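Local coordinates for protein sulfhydryl oxidase 1 (Homo sapiens, PDB 3LLK) that catalyses the oxidation of protein thiols to disulfides with the help of a bound FAD, passing the electrons to molecular oxygen, at residues 51-57 with 128-133. Sequence-based numbering, arbitrary orientation.
Sequences VLAKYFP and FLTVQA
The phenol ring of Tyr-55 lies over Ala-133, whose CB sits over the ring face, 4.1 Å from the Tyr-55 ring centroid, a CH-pi contact. The CG of Lys-54 covers the opposite face, so the ring is sandwiched. Tyr-55 CG is anti to the carbonyl carbon (chi1 -63°), which places the ring against Ala-133. Tyr-55 CB meets Leu-129 CD2 at 3.8 Å. The other methyl of Leu-129, CD1, reaches between Val-51 CG1 and Leu-52 CD2, 3.9 Å from the latter.

One hydrogen bond joins the segments. Gln-132 NE2 donates to Tyr-55 O at 2.8 Å, with an N-H...O angle of 160°. The acceptor lies close to the amide plane, while the donor is tilted 34° from the carbonyl plane. A bend at chi2 folds the glutamine chain back to this oxygen. The oxygen belongs to the last residue of its helix, where carbonyls run out of backbone partners, and the side-chain amide of Gln-132 takes that place. Just beyond, Pro-57 lays its CG over one face of the Phe-128 ring, 3.5 Å from Phe-128 CE1, a second CH-pi contact.

Tyr-55 OH is hydrogen-bonded to Gln-136 OE1. With an alanine here in place of Tyr-55, Ala-133 would probably lose the ring over it, a gap would open between the helices, and Gln-136 would lose its hydroxyl partner.

The contact joins the C-terminal end of helix 39-55 to helix 118-134; the axes of segments 51-55 and 128-133 come within 10.2 Å. It thus ties the FAD-dependent sulfhydryl oxidase and Erv1/Alr family regions together; the side chain of Phe-128 is about 9 Å from the bound FAD. Helix 150-161 adds Val-150 against Tyr-55 and Ala-133. Leu-19 and Leu-23 of helix 16-30 pack against Phe-56, and helix 60-75 also packs against that ring.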
loop_
_atom_site.group_PDB
_atom_site.type_symbol
_atom_site.label_atom_id
_atom_site.label_comp_id
_atom_site.label_asym_id
_atom_site.label_seq_id
_atom_site.Cartn_x
_atom_site.Cartn_y
_atom_site.Cartn_z
ATOM N N VAL A 51 -5.640 -10.255 -2.937
ATOM C CA VAL A 51 -4.277 -9.804 -3.228
ATOM C C VAL A 51 -3.401 -9.885 -1.971
ATOM O O VAL A 51 -2.257 -10.343 -2.031
ATOM C CB VAL A 51 -4.275 -8.360 -3.792
ATOM C CG1 VAL A 51 -2.870 -7.789 -3.799
ATOM C CG2 VAL A 51 -4.826 -8.364 -5.215
ATOM N N LEU A 52 -3.941 -9.462 -0.829
ATOM C CA LEU A 52 -3.178 -9.526 0.414
ATOM C C LEU A 52 -2.844 -10.971 0.786
ATOM O O LEU A 52 -1.696 -11.301 1.101
ATOM C CB LEU A 52 -3.962 -8.878 1.559
ATOM C CG LEU A 52 -4.226 -7.378 1.396
ATOM C CD1 LEU A 52 -5.168 -6.916 2.504
ATOM C CD2 LEU A 52 -2.901 -6.607 1.441
ATOM N N ALA A 53 -3.854 -11.833 0.746
ATOM C CA ALA A 53 -3.655 -13.236 1.100
ATOM C C ALA A 53 -2.519 -13.858 0.290
ATOM O O ALA A 53 -1.778 -14.704 0.790
ATOM C CB ALA A 53 -4.944 -14.021 0.880
ATOM N N LYS A 54 -2.369 -13.424 -0.954
ATOM C CA LYS A 54 -1.328 -13.983 -1.807
ATOM C C LYS A 54 0.011 -13.248 -1.812
ATOM O O LYS A 54 1.062 -13.885 -1.838
ATOM C CB LYS A 54 -1.831 -14.080 -3.248
ATOM C CG LYS A 54 -0.815 -14.676 -4.208
ATOM C CD LYS A 54 -1.408 -14.865 -5.585
ATOM C CE LYS A 54 -0.437 -15.610 -6.487
ATOM N NZ LYS A 54 -1.030 -15.862 -7.828
ATOM N N TYR A 55 -0.022 -11.919 -1.776
ATOM C CA TYR A 55 1.212 -11.141 -1.856
ATOM C C TYR A 55 1.748 -10.427 -0.610
ATOM O O TYR A 55 2.897 -9.994 -0.609
ATOM C CB TYR A 55 1.086 -10.132 -2.998
ATOM C CG TYR A 55 0.924 -10.792 -4.353
ATOM C CD1 TYR A 55 1.913 -11.645 -4.859
ATOM C CD2 TYR A 55 -0.215 -10.569 -5.128
ATOM C CE1 TYR A 55 1.769 -12.258 -6.102
ATOM C CE2 TYR A 55 -0.371 -11.174 -6.368
ATOM C CZ TYR A 55 0.626 -12.018 -6.853
ATOM O OH TYR A 55 0.481 -12.602 -8.089
ATOM N N PHE A 56 0.938 -10.275 0.435
ATOM C CA PHE A 56 1.444 -9.611 1.628
ATOM C C PHE A 56 2.580 -10.466 2.188
ATOM O O PHE A 56 2.426 -11.676 2.346
ATOM C CB PHE A 56 0.346 -9.448 2.677
ATOM C CG PHE A 56 0.794 -8.685 3.891
ATOM C CD1 PHE A 56 1.304 -9.354 5.003
ATOM C CD2 PHE A 56 0.723 -7.294 3.919
ATOM C CE1 PHE A 56 1.738 -8.646 6.136
ATOM C CE2 PHE A 56 1.154 -6.563 5.049
ATOM C CZ PHE A 56 1.661 -7.243 6.156
ATOM N N PRO A 57 3.736 -9.846 2.497
ATOM C CA PRO A 57 4.907 -10.560 3.037
ATOM C C PRO A 57 4.772 -10.850 4.533
ATOM O O PRO A 57 5.638 -10.486 5.322
ATOM C CB PRO A 57 6.049 -9.592 2.748
ATOM C CG PRO A 57 5.395 -8.253 3.022
ATOM C CD PRO A 57 4.011 -8.398 2.371
ATOM N N PHE A 128 4.839 -2.528 -2.021
ATOM C CA PHE A 128 5.288 -3.867 -1.704
ATOM C C PHE A 128 4.477 -4.903 -2.460
ATOM O O PHE A 128 5.044 -5.858 -2.997
ATOM C CB PHE A 128 5.227 -4.114 -0.199
ATOM C CG PHE A 128 6.313 -5.020 0.301
ATOM C CD1 PHE A 128 6.354 -6.353 -0.085
ATOM C CD2 PHE A 128 7.315 -4.528 1.134
ATOM C CE1 PHE A 128 7.379 -7.195 0.346
ATOM C CE2 PHE A 128 8.348 -5.358 1.576
ATOM C CZ PHE A 128 8.380 -6.696 1.179
ATOM N N LEU A 129 3.161 -4.703 -2.530
ATOM C CA LEU A 129 2.301 -5.634 -3.242
ATOM C C LEU A 129 2.688 -5.696 -4.721
ATOM O O LEU A 129 2.741 -6.780 -5.286
ATOM C CB LEU A 129 0.818 -5.245 -3.092
ATOM C CG LEU A 129 0.252 -5.380 -1.668
ATOM C CD1 LEU A 129 -1.171 -4.848 -1.610
ATOM C CD2 LEU A 129 0.291 -6.847 -1.244
ATOM N N THR A 130 2.966 -4.551 -5.344
ATOM C CA THR A 130 3.344 -4.569 -6.762
ATOM C C THR A 130 4.656 -5.305 -6.988
ATOM O O THR A 130 4.799 -6.060 -7.965
ATOM C CB THR A 130 3.465 -3.143 -7.375
ATOM O OG1 THR A 130 4.457 -2.379 -6.677
ATOM C CG2 THR A 130 2.133 -2.431 -7.314
ATOM N N VAL A 131 5.613 -5.101 -6.087
ATOM C CA VAL A 131 6.895 -5.759 -6.223
ATOM C C VAL A 131 6.785 -7.259 -6.000
ATOM O O VAL A 131 7.378 -8.036 -6.739
ATOM C CB VAL A 131 7.951 -5.157 -5.276
ATOM C CG1 VAL A 131 9.231 -5.998 -5.323
ATOM C CG2 VAL A 131 8.260 -3.717 -5.715
ATOM N N GLN A 132 6.031 -7.671 -4.988
ATOM C CA GLN A 132 5.849 -9.092 -4.730
ATOM C C GLN A 132 5.289 -9.762 -5.989
ATOM O O GLN A 132 5.702 -10.860 -6.355
ATOM C CB GLN A 132 4.869 -9.308 -3.582
ATOM C CG GLN A 132 5.398 -8.955 -2.207
ATOM C CD GLN A 132 6.219 -10.077 -1.594
ATOM O OE1 GLN A 132 7.390 -10.249 -1.912
ATOM N NE2 GLN A 132 5.597 -10.849 -0.715
ATOM N N ALA A 133 4.349 -9.086 -6.646
ATOM C CA ALA A 133 3.716 -9.616 -7.855
ATOM C C ALA A 133 4.665 -9.673 -9.044
ATOM O O ALA A 133 4.434 -10.434 -9.988
ATOM C CB ALA A 133 2.494 -8.766 -8.227
#